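Local coordinates for glucose-6-phosphate isomerase like protein (Thermus thermophilus, PDB 1WIW), which is probably a sugar-phosphate isomerase interconverting aldose and ketose phosphates such as glucose 6-phosphate or mannose 6-phosphate and fructose 6-phosphate, at residues Thr15-Glu20 with Thr265-Ala270; Gln180-Arg185 with Ala257-Met262; Val146-Glu149 with Ala153-Leu156; Asp23-Gly28 with Ser130-Leu135. One frame throughout, in Å; residues are numbered along the deposited sequence.

Contact 1: Thr15-Glu20 with Thr265-Ala270; sequences TGLALE and TAYYLA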
loop_
_atom_site.group_PDB
_atom_site.type_symbol
_atom_site.label_atom_id
_atom_site.label_comp_id
_atom_site.label_asym_id
_atom_site.label_seq_id
_atom_site.Cartn_x
_atom_site.Cartn_y
_atom_site.Cartn_z
ATOM N N THR B 15 -9.712 0.746 28.605
ATOM C CA THR B 15 -10.280 2.010 28.140
ATOM C C THR B 15 -11.660 1.866 27.510
ATOM O O THR B 15 -12.259 2.852 27.083
ATOM C CB THR B 15 -9.341 2.711 27.136
ATOM O OG1 THR B 15 -9.065 1.834 26.038
ATOM C CG2 THR B 15 -8.039 3.094 27.812
ATOM N N GLY B 16 -12.167 0.638 27.455
ATOM C CA GLY B 16 -13.487 0.406 26.892
ATOM C C GLY B 16 -13.665 0.711 25.414
ATOM O O GLY B 16 -14.505 1.529 25.040
ATOM N N LEU B 17 -12.894 0.049 24.559
ATOM C CA LEU B 17 -13.023 0.279 23.127
ATOM C C LEU B 17 -14.322 -0.364 22.628
ATOM O O LEU B 17 -14.888 0.064 21.628
ATOM C CB LEU B 17 -11.823 -0.303 22.375
ATOM C CG LEU B 17 -11.719 0.061 20.891
ATOM C CD1 LEU B 17 -11.606 1.575 20.757
ATOM C CD2 LEU B 17 -10.505 -0.619 20.259
ATOM N N ALA B 18 -14.794 -1.384 23.339
ATOM C CA ALA B 18 -16.028 -2.060 22.952
ATOM C C ALA B 18 -17.176 -1.052 22.955
ATOM O O ALA B 18 -18.032 -1.065 22.072
ATOM C CB ALA B 18 -16.325 -3.205 23.912
ATOM N N LEU B 19 -17.184 -0.168 23.948
ATOM C CA LEU B 19 -18.232 0.845 24.037
ATOM C C LEU B 19 -18.107 1.852 22.891
ATOM O O LEU B 19 -19.107 2.245 22.292
ATOM C CB LEU B 19 -18.157 1.577 25.384
ATOM C CG LEU B 19 -19.046 2.822 25.520
ATOM C CD1 LEU B 19 -20.511 2.447 25.313
ATOM C CD2 LEU B 19 -18.833 3.452 26.885
ATOM N N GLU B 20 -16.883 2.270 22.588
ATOM C CA GLU B 20 -16.668 3.227 21.505
ATOM C C GLU B 20 -17.072 2.611 20.162
ATOM O O GLU B 20 -17.678 3.275 19.317
ATOM C CB GLU B 20 -15.201 3.679 21.462
ATOM C CG GLU B 20 -14.936 4.782 20.450
ATOM C CD GLU B 20 -13.511 5.331 20.504
ATOM O OE1 GLU B 20 -13.184 6.211 19.673
ATOM O OE2 GLU B 20 -12.724 4.894 21.378
ATOM N N THR B 265 -13.350 -7.059 14.470
ATOM C CA THR B 265 -12.569 -8.285 14.376
ATOM C C THR B 265 -11.212 -8.072 15.052
ATOM O O THR B 265 -10.766 -8.903 15.841
ATOM C CB THR B 265 -12.372 -8.695 12.899
ATOM O OG1 THR B 265 -13.655 -8.933 12.301
ATOM C CG2 THR B 265 -11.521 -9.957 12.793
ATOM N N ALA B 266 -10.572 -6.947 14.742
ATOM C CA ALA B 266 -9.281 -6.606 15.324
ATOM C C ALA B 266 -9.416 -6.505 16.844
ATOM O O ALA B 266 -8.511 -6.891 17.579
ATOM C CB ALA B 266 -8.785 -5.283 14.752
ATOM N N TYR B 267 -10.554 -5.981 17.302
ATOM C CA TYR B 267 -10.830 -5.835 18.734
ATOM C C TYR B 267 -10.794 -7.202 19.415
ATOM O O TYR B 267 -10.111 -7.391 20.430
ATOM C CB TYR B 267 -12.214 -5.204 18.942
ATOM C CG TYR B 267 -12.680 -5.169 20.390
ATOM C CD1 TYR B 267 -12.221 -4.190 21.276
ATOM C CD2 TYR B 267 -13.547 -6.143 20.882
ATOM C CE1 TYR B 267 -12.615 -4.187 22.626
ATOM C CE2 TYR B 267 -13.945 -6.151 22.226
ATOM C CZ TYR B 267 -13.475 -5.176 23.091
ATOM O OH TYR B 267 -13.847 -5.216 24.421
ATOM N N TYR B 268 -11.549 -8.146 18.856
ATOM C CA TYR B 268 -11.606 -9.502 19.393
ATOM C C TYR B 268 -10.268 -10.235 19.281
ATOM O O TYR B 268 -9.919 -11.020 20.162
ATOM C CB TYR B 268 -12.711 -10.303 18.693
ATOM C CG TYR B 268 -14.102 -9.847 19.080
ATOM C CD1 TYR B 268 -15.019 -9.418 18.114
ATOM C CD2 TYR B 268 -14.491 -9.804 20.427
ATOM C CE1 TYR B 268 -16.296 -8.948 18.481
ATOM C CE2 TYR B 268 -15.758 -9.338 20.803
ATOM C CZ TYR B 268 -16.651 -8.909 19.828
ATOM O OH TYR B 268 -17.881 -8.408 20.204
ATOM N N LEU B 269 -9.510 -9.977 18.218
ATOM C CA LEU B 269 -8.220 -10.645 18.073
ATOM C C LEU B 269 -7.290 -10.213 19.208
ATOM O O LEU B 269 -6.570 -11.031 19.777
ATOM C CB LEU B 269 -7.588 -10.325 16.713
ATOM C CG LEU B 269 -6.215 -10.954 16.431
ATOM C CD1 LEU B 269 -6.269 -12.472 16.614
ATOM C CD2 LEU B 269 -5.788 -10.616 15.018
ATOM N N ALA B 270 -7.303 -8.924 19.538
ATOM C CA ALA B 270 -6.472 -8.424 20.628
ATOM C C ALA B 270 -6.839 -9.164 21.914
ATOM O O ALA B 270 -5.957 -9.575 22.676
ATOM C CB ALA B 270 -6.682 -6.922 20.812
#

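Contact 2: Gln180-Arg185 with Ala257-Met262; sequences QTLFAR and ALWYRM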
loop_
_atom_site.group_PDB
_atom_site.type_symbol
_atom_site.label_atom_id
_atom_site.label_comp_id
_atom_site.label_asym_id
_atom_site.label_seq_id
_atom_site.Cartn_x
_atom_site.Cartn_y
_atom_site.Cartn_z
ATOM N N GLN B 180 -5.270 -3.024 7.495
ATOM C CA GLN B 180 -3.952 -3.436 7.983
ATOM C C GLN B 180 -3.639 -2.569 9.201
ATOM O O GLN B 180 -3.102 -3.046 10.204
ATOM C CB GLN B 180 -2.886 -3.209 6.905
ATOM C CG GLN B 180 -1.484 -3.688 7.283
ATOM C CD GLN B 180 -0.469 -3.451 6.172
ATOM O OE1 GLN B 180 0.602 -4.068 6.146
ATOM N NE2 GLN B 180 -0.793 -2.547 5.257
ATOM N N THR B 181 -3.989 -1.287 9.102
ATOM C CA THR B 181 -3.766 -0.336 10.186
ATOM C C THR B 181 -4.615 -0.660 11.413
ATOM O O THR B 181 -4.151 -0.522 12.552
ATOM C CB THR B 181 -4.054 1.107 9.711
ATOM O OG1 THR B 181 -2.983 1.546 8.869
ATOM C CG2 THR B 181 -4.187 2.066 10.890
ATOM N N LEU B 182 -5.855 -1.088 11.189
ATOM C CA LEU B 182 -6.736 -1.442 12.303
ATOM C C LEU B 182 -6.154 -2.614 13.095
ATOM O O LEU B 182 -6.186 -2.619 14.323
ATOM C CB LEU B 182 -8.134 -1.822 11.795
ATOM C CG LEU B 182 -9.078 -0.663 11.462
ATOM C CD1 LEU B 182 -10.311 -1.175 10.735
ATOM C CD2 LEU B 182 -9.472 0.053 12.753
ATOM N N PHE B 183 -5.619 -3.604 12.390
ATOM C CA PHE B 183 -5.049 -4.774 13.051
ATOM C C PHE B 183 -3.754 -4.492 13.800
ATOM O O PHE B 183 -3.417 -5.184 14.765
ATOM C CB PHE B 183 -4.866 -5.906 12.042
ATOM C CG PHE B 183 -6.114 -6.720 11.844
ATOM C CD1 PHE B 183 -6.318 -7.890 12.568
ATOM C CD2 PHE B 183 -7.133 -6.258 11.019
ATOM C CE1 PHE B 183 -7.524 -8.587 12.482
ATOM C CE2 PHE B 183 -8.343 -6.945 10.922
ATOM C CZ PHE B 183 -8.539 -8.112 11.657
ATOM N N ALA B 184 -3.027 -3.472 13.370
ATOM C CA ALA B 184 -1.793 -3.126 14.058
ATOM C C ALA B 184 -2.135 -2.281 15.284
ATOM O O ALA B 184 -1.655 -2.549 16.385
ATOM C CB ALA B 184 -0.857 -2.355 13.132
ATOM N N ARG B 185 -2.991 -1.280 15.108
ATOM C CA ARG B 185 -3.312 -0.412 16.233
ATOM C C ARG B 185 -4.211 -1.010 17.305
ATOM O O ARG B 185 -4.018 -0.746 18.493
ATOM C CB ARG B 185 -3.924 0.914 15.772
ATOM C CG ARG B 185 -3.810 1.942 16.891
ATOM C CD ARG B 185 -4.886 2.995 16.913
ATOM N NE ARG B 185 -4.701 4.003 15.886
ATOM C CZ ARG B 185 -4.955 5.294 16.066
ATOM N NH1 ARG B 185 -4.766 6.146 15.071
ATOM N NH2 ARG B 185 -5.377 5.731 17.245
ATOM N N ALA B 257 -18.685 -0.480 5.884
ATOM C CA ALA B 257 -19.226 -1.623 6.619
ATOM C C ALA B 257 -18.132 -2.669 6.785
ATOM O O ALA B 257 -18.008 -3.286 7.841
ATOM C CB ALA B 257 -20.421 -2.224 5.876
ATOM N N LEU B 258 -17.340 -2.874 5.735
ATOM C CA LEU B 258 -16.243 -3.837 5.801
ATOM C C LEU B 258 -15.239 -3.336 6.833
ATOM O O LEU B 258 -14.793 -4.087 7.694
ATOM C CB LEU B 258 -15.558 -3.975 4.436
ATOM C CG LEU B 258 -16.290 -4.785 3.359
ATOM C CD1 LEU B 258 -15.627 -4.559 2.009
ATOM C CD2 LEU B 258 -16.285 -6.269 3.721
ATOM N N TRP B 259 -14.885 -2.060 6.732
ATOM C CA TRP B 259 -13.944 -1.439 7.662
ATOM C C TRP B 259 -14.424 -1.608 9.110
ATOM O O TRP B 259 -13.643 -1.966 9.991
ATOM C CB TRP B 259 -13.806 0.050 7.328
ATOM C CG TRP B 259 -12.935 0.824 8.275
ATOM C CD1 TRP B 259 -11.577 0.948 8.234
ATOM C CD2 TRP B 259 -13.373 1.570 9.416
ATOM N NE1 TRP B 259 -11.140 1.729 9.283
ATOM C CE2 TRP B 259 -12.224 2.120 10.024
ATOM C CE3 TRP B 259 -14.631 1.828 9.983
ATOM C CZ2 TRP B 259 -12.291 2.916 11.182
ATOM C CZ3 TRP B 259 -14.699 2.621 11.134
ATOM C CH2 TRP B 259 -13.533 3.152 11.718
ATOM N N TYR B 260 -15.707 -1.345 9.351
ATOM C CA TYR B 260 -16.286 -1.460 10.694
ATOM C C TYR B 260 -16.234 -2.897 11.228
ATOM O O TYR B 260 -15.872 -3.123 12.383
ATOM C CB TYR B 260 -17.737 -0.969 10.684
ATOM C CG TYR B 260 -18.413 -0.917 12.048
ATOM C CD1 TYR B 260 -17.945 -0.064 13.051
ATOM C CD2 TYR B 260 -19.546 -1.682 12.316
ATOM C CE1 TYR B 260 -18.592 0.032 14.287
ATOM C CE2 TYR B 260 -20.205 -1.597 13.557
ATOM C CZ TYR B 260 -19.723 -0.736 14.531
ATOM O OH TYR B 260 -20.376 -0.624 15.741
ATOM N N ARG B 261 -16.597 -3.870 10.399
ATOM C CA ARG B 261 -16.556 -5.261 10.845
ATOM C C ARG B 261 -15.117 -5.679 11.156
ATOM O O ARG B 261 -14.876 -6.503 12.037
ATOM C CB ARG B 261 -17.142 -6.197 9.784
ATOM C CG ARG B 261 -17.089 -7.662 10.203
ATOM C CD ARG B 261 -17.625 -8.606 9.137
ATOM N NE ARG B 261 -19.046 -8.411 8.876
ATOM C CZ ARG B 261 -19.828 -9.333 8.317
ATOM N NH1 ARG B 261 -21.115 -9.085 8.109
ATOM N NH2 ARG B 261 -19.321 -10.512 7.982
HETATM N N MSE B 262 -14.158 -5.123 10.423
HETATM C CA MSE B 262 -12.757 -5.451 10.671
HETATM C C MSE B 262 -12.259 -4.783 11.956
HETATM O O MSE B 262 -11.382 -5.312 12.633
HETATM C CB MSE B 262 -11.884 -5.033 9.486
HETATM C CG MSE B 262 -12.131 -5.867 8.235
HETATM SE SE MSE B 262 -11.789 -7.782 8.493
HETATM C CE MSE B 262 -10.654 -8.058 6.983
#

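Contact 3: Val146-Glu149 with Ala153-Leu156; sequences VPVE and AKFL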
loop_
_atom_site.group_PDB
_atom_site.type_symbol
_atom_site.label_atom_id
_atom_site.label_comp_id
_atom_site.label_asym_id
_atom_site.label_seq_id
_atom_site.Cartn_x
_atom_site.Cartn_y
_atom_site.Cartn_z
ATOM N N VAL B 146 -23.111 -10.981 21.627
ATOM C CA VAL B 146 -23.466 -11.893 20.541
ATOM C C VAL B 146 -22.449 -13.033 20.533
ATOM O O VAL B 146 -21.266 -12.809 20.294
ATOM C CB VAL B 146 -23.434 -11.171 19.176
ATOM C CG1 VAL B 146 -23.850 -12.128 18.069
ATOM C CG2 VAL B 146 -24.363 -9.946 19.212
ATOM N N PRO B 147 -22.897 -14.274 20.804
ATOM C CA PRO B 147 -21.994 -15.434 20.826
ATOM C C PRO B 147 -21.221 -15.682 19.530
ATOM O O PRO B 147 -21.641 -15.269 18.454
ATOM C CB PRO B 147 -22.927 -16.592 21.196
ATOM C CG PRO B 147 -24.270 -16.141 20.669
ATOM C CD PRO B 147 -24.289 -14.683 21.066
ATOM N N VAL B 148 -20.091 -16.374 19.647
ATOM C CA VAL B 148 -19.230 -16.668 18.504
ATOM C C VAL B 148 -19.952 -17.283 17.305
ATOM O O VAL B 148 -19.726 -16.875 16.168
ATOM C CB VAL B 148 -18.061 -17.600 18.913
ATOM C CG1 VAL B 148 -17.099 -17.775 17.740
ATOM C CG2 VAL B 148 -17.320 -17.016 20.112
ATOM N N GLU B 149 -20.815 -18.262 17.554
ATOM C CA GLU B 149 -21.544 -18.910 16.469
ATOM C C GLU B 149 -22.417 -17.943 15.660
ATOM O O GLU B 149 -22.830 -18.267 14.549
ATOM C CB GLU B 149 -22.418 -20.048 17.013
ATOM C CG GLU B 149 -23.455 -19.598 18.034
ATOM C CD GLU B 149 -22.979 -19.750 19.468
ATOM O OE1 GLU B 149 -21.760 -19.585 19.722
ATOM O OE2 GLU B 149 -23.833 -20.026 20.341
ATOM N N ALA B 153 -17.280 -11.266 13.547
ATOM C CA ALA B 153 -15.994 -10.728 13.984
ATOM C C ALA B 153 -15.308 -11.686 14.948
ATOM O O ALA B 153 -14.103 -11.906 14.850
ATOM C CB ALA B 153 -16.179 -9.360 14.645
ATOM N N LYS B 154 -16.069 -12.251 15.884
ATOM C CA LYS B 154 -15.494 -13.202 16.833
ATOM C C LYS B 154 -15.027 -14.431 16.064
ATOM O O LYS B 154 -13.936 -14.939 16.301
ATOM C CB LYS B 154 -16.518 -13.638 17.891
ATOM C CG LYS B 154 -16.857 -12.569 18.914
ATOM C CD LYS B 154 -17.719 -13.119 20.044
ATOM C CE LYS B 154 -18.114 -12.024 21.034
ATOM N NZ LYS B 154 -19.038 -12.535 22.092
ATOM N N PHE B 155 -15.866 -14.906 15.148
ATOM C CA PHE B 155 -15.528 -16.080 14.357
ATOM C C PHE B 155 -14.256 -15.845 13.546
ATOM O O PHE B 155 -13.364 -16.688 13.542
ATOM C CB PHE B 155 -16.674 -16.445 13.411
ATOM C CG PHE B 155 -16.501 -17.788 12.748
ATOM C CD1 PHE B 155 -16.881 -18.957 13.404
ATOM C CD2 PHE B 155 -15.915 -17.888 11.487
ATOM C CE1 PHE B 155 -16.677 -20.209 12.815
ATOM C CE2 PHE B 155 -15.704 -19.133 10.890
ATOM C CZ PHE B 155 -16.086 -20.296 11.557
ATOM N N LEU B 156 -14.170 -14.700 12.866
ATOM C CA LEU B 156 -12.993 -14.386 12.049
ATOM C C LEU B 156 -11.736 -14.218 12.904
ATOM O O LEU B 156 -10.641 -14.599 12.493
ATOM C CB LEU B 156 -13.227 -13.114 11.224
ATOM C CG LEU B 156 -12.086 -12.699 10.279
ATOM C CD1 LEU B 156 -11.741 -13.865 9.349
ATOM C CD2 LEU B 156 -12.494 -11.466 9.460
#

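Contact 4: Asp23-Gly28 with Ser130-Leu135; sequences DLVGTG and SVDEAL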
loop_
_atom_site.group_PDB
_atom_site.type_symbol
_atom_site.label_atom_id
_atom_site.label_comp_id
_atom_site.label_asym_id
_atom_site.label_seq_id
_atom_site.Cartn_x
_atom_site.Cartn_y
_atom_site.Cartn_z
ATOM N N ASP B 23 -20.911 2.654 19.969
ATOM C CA ASP B 23 -21.522 3.971 19.774
ATOM C C ASP B 23 -20.946 4.821 18.642
ATOM O O ASP B 23 -21.297 5.993 18.513
ATOM C CB ASP B 23 -21.435 4.779 21.077
ATOM C CG ASP B 23 -22.255 4.174 22.207
ATOM O OD1 ASP B 23 -23.024 3.219 21.957
ATOM O OD2 ASP B 23 -22.136 4.669 23.348
ATOM N N LEU B 24 -20.087 4.239 17.810
ATOM C CA LEU B 24 -19.451 4.987 16.729
ATOM C C LEU B 24 -20.348 5.851 15.846
ATOM O O LEU B 24 -20.055 7.023 15.612
ATOM C CB LEU B 24 -18.654 4.039 15.826
ATOM C CG LEU B 24 -17.843 4.749 14.738
ATOM C CD1 LEU B 24 -16.827 5.692 15.384
ATOM C CD2 LEU B 24 -17.136 3.713 13.865
ATOM N N VAL B 25 -21.427 5.274 15.343
ATOM C CA VAL B 25 -22.333 6.000 14.466
ATOM C C VAL B 25 -22.922 7.234 15.144
ATOM O O VAL B 25 -23.532 7.136 16.204
ATOM C CB VAL B 25 -23.478 5.080 13.984
ATOM C CG1 VAL B 25 -24.550 5.895 13.257
ATOM C CG2 VAL B 25 -22.912 4.001 13.062
ATOM N N GLY B 26 -22.736 8.395 14.524
ATOM C CA GLY B 26 -23.267 9.615 15.104
ATOM C C GLY B 26 -22.265 10.391 15.945
ATOM O O GLY B 26 -22.611 11.428 16.509
ATOM N N THR B 27 -21.032 9.898 16.047
ATOM C CA THR B 27 -20.007 10.611 16.811
ATOM C C THR B 27 -19.111 11.383 15.849
ATOM O O THR B 27 -19.007 11.036 14.667
ATOM C CB THR B 27 -19.121 9.646 17.651
ATOM O OG1 THR B 27 -18.413 8.755 16.783
ATOM C CG2 THR B 27 -19.976 8.843 18.614
ATOM N N GLY B 28 -18.468 12.431 16.354
ATOM C CA GLY B 28 -17.595 13.232 15.520
ATOM C C GLY B 28 -18.165 14.623 15.298
ATOM O O GLY B 28 -19.366 14.832 15.476
ATOM N N SER B 130 -26.632 6.224 4.360
ATOM C CA SER B 130 -26.466 4.837 3.918
ATOM C C SER B 130 -25.295 4.175 4.661
ATOM O O SER B 130 -25.320 2.974 4.938
ATOM C CB SER B 130 -26.235 4.767 2.401
ATOM O OG SER B 130 -24.952 5.249 2.040
ATOM N N VAL B 131 -24.271 4.961 4.977
ATOM C CA VAL B 131 -23.116 4.444 5.713
ATOM C C VAL B 131 -23.548 4.084 7.140
ATOM O O VAL B 131 -23.280 2.990 7.627
ATOM C CB VAL B 131 -21.991 5.495 5.787
ATOM C CG1 VAL B 131 -20.956 5.089 6.842
ATOM C CG2 VAL B 131 -21.332 5.641 4.424
ATOM N N ASP B 132 -24.211 5.025 7.806
ATOM C CA ASP B 132 -24.692 4.801 9.167
ATOM C C ASP B 132 -25.646 3.607 9.224
ATOM O O ASP B 132 -25.593 2.799 10.151
ATOM C CB ASP B 132 -25.411 6.053 9.682
ATOM C CG ASP B 132 -24.457 7.198 9.985
ATOM O OD1 ASP B 132 -24.938 8.305 10.303
ATOM O OD2 ASP B 132 -23.231 6.989 9.913
ATOM N N GLU B 133 -26.530 3.504 8.238
ATOM C CA GLU B 133 -27.488 2.398 8.202
ATOM C C GLU B 133 -26.761 1.059 8.120
ATOM O O GLU B 133 -27.119 0.105 8.806
ATOM C CB GLU B 133 -28.434 2.561 7.008
ATOM C CG GLU B 133 -29.470 3.658 7.211
ATOM C CD GLU B 133 -30.215 4.021 5.940
ATOM O OE1 GLU B 133 -31.238 4.732 6.042
ATOM O OE2 GLU B 133 -29.778 3.612 4.841
ATOM N N ALA B 134 -25.736 1.002 7.280
ATOM C CA ALA B 134 -24.944 -0.208 7.104
ATOM C C ALA B 134 -24.199 -0.573 8.392
ATOM O O ALA B 134 -24.161 -1.739 8.791
ATOM C CB ALA B 134 -23.958 -0.016 5.961
ATOM N N LEU B 135 -23.609 0.422 9.046
ATOM C CA LEU B 135 -22.884 0.156 10.281
ATOM C C LEU B 135 -23.822 -0.258 11.408
ATOM O O LEU B 135 -23.466 -1.102 12.224
ATOM C CB LEU B 135 -22.052 1.376 10.699
ATOM C CG LEU B 135 -20.597 1.363 10.193
ATOM C CD1 LEU B 135 -20.561 1.260 8.676
ATOM C CD2 LEU B 135 -19.879 2.632 10.656
#

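Contact 1: Thr15-Glu20 with Thr265-Ala270
Apolar packing joins the two segments: the ring of Y267, on the long helix 251-272, reaches across to the first turn of helix 17-23 and meets L17 and A18. CE1 of Y267 lies 4.0 Å from CB of L17, and CD2 of L17 comes up to CD1 of the same ring. Farther out, CB of A18 stands 3.6 Å from CZ of Y267 and 3.2 Å from its OH; both residues approach the ring obliquely. CG of Y267 is anti to the backbone N (chi1 173°), which carries the ring off its helix to these two residues, and the L17 and Y267 side chains run antiparallel past one another. No hydrogen bond joins the two segments directly; D13, just before 15-20, supplies the polar link. Its OD1 pairs with the Y267 hydroxyl and also accepts from N of A18, while its OD2 accepts from N of L17. One carboxylate thus fixes the tyrosine tip and ties up two backbone N-H groups at the start of the helix. G16, with positive phi, holds the N-cap position. The first turn of helix 17-23, in the N-terminal SIS-family region, is thereby docked on a helix of the C-terminal SIS region.

Contact 2: Gln180-Arg185 with Ala257-Met262
The main bump is CD1 of L182, which sits over one face of the W259 indole. It stands 3.7 Å from the centroid of the five-membered ring, 27° off the ring normal, a CH-pi contact, and its nearest ring atom is NE1 at 3.4 Å. The leucine runs roughly perpendicular to the tryptophan side chain. The hollow it fills is bounded on helix 251-272 by that indole face, by O of W259, 3.5 Å from CD1 of L182, and by CB of M262, 4.3 Å from the same methyl. With CG anti to the carbonyl carbon (chi1 -81°), L182 points its branch into this hollow. One residue on, F183 leans its ring toward the next turn: its CE2 is 3.9 Å from O of M262 and 4.3 Å from CB of this selenomethionine. F183 also meets F167 of strand 164-168, and M262 packs on V219 and L221 of strand 216-221. Over these segments the helix axes run nearly parallel, 18° apart and 10.3 Å from each other at closest approach. Such packing between near-parallel helices, backed by a parallel sheet, fits the layered alpha/beta build of a SIS domain.

Contact 3: Val146-Glu149 with Ala153-Leu156
NZ of K154 donates to O of V146 at 2.9 Å, the one hydrogen bond across the two segments. The C=O...NZ angle is 130° and the ammonium stands above the carbonyl plane, 49° out of it. The same NZ also bonds O of P144 and O of L4 and makes a salt bridge with OD2 of D5, so the ammonium is gripped by three carbonyls and a carboxylate. On its way to these oxygens the lysine chain runs past V148: CG2 of V148 lies 3.9 Å from CD of K154, the two side chains meeting at a slant. The other branch, CG1 of V148, goes to the next residue of the helix and rests 4.1 Å from N of F155, while CB of F155 comes to 4.1 Å from O of V148. V148 thus sets one methyl on the lysine stem and the other against the backbone at F155. The fold element here is a loop that turns back on the start of the helix it leads into, helix 152-160. Beyond CG the K154 chain is fully extended, and this length carries NZ from the helix to the loop. In the next shell OD1 of D5 accepts from N of V148, positioning the loop against the lysine, and OD1 of N151 accepts from N of K154. Y268 of helix 251-272 packs along the K154 stem.

Contact 4: Asp23-Gly28 with Ser130-Leu135
V25 splits its two methyls between neighbouring turns of helix 125-139. CG1 overlaps the carboxylate end of D132, 3.5 Å from its CG and 3.7 Å from its CB, and lies equally far, 3.8 Å, from OD1 and OD2 of that aspartate. CG2 goes the other way and packs on L135, 3.6 Å from its CB. With CG1 anti to the backbone N (chi1 171°), the two methyls fork toward D132 and L135. L24 adds a lighter touch, its CD2 4.4 Å from CD2 of L135. The loop keeps its shape through a type II turn from L24 to T27, with G26 at positive phi. O of L24 accepts twice, from N of T27 and from OG1 of T27; the hydroxyl, at 2.7 Å, comes in the carbonyl plane on a lone pair. Y112 of helix 110-121 ties the sides together, its hydroxyl bonding both OD2 of D132 and N of G26. In the chain the turn follows helix 17-23 and leads to strand 39-45; in space it is set against helices 110-121 and 125-139, while L24 and L135 also reach W259 and Y260 on helix 251-272.

In the fold
From the N terminus, 15-20 opens the widest loop, which contact 1 closes only at 265-270, near the chain's end. The other three contacts nest inside that loop. Contact 4 closes first, returning from the turn after helix 17-23 to helix 125-139 once the first sheet has been passed. Contact 3 then makes a short local loop at the start of helix 152-160, and contact 2 follows, from helix 174-185 to helix 251-272, enclosing the last two strands of the second sheet; these three stand in series and none cross. Helix 251-272 carries the second halves of contacts 1 and 2 and also touches residues of contacts 3 and 4, so it links helices 17-23, 125-139 and 152-160 to helix 174-185.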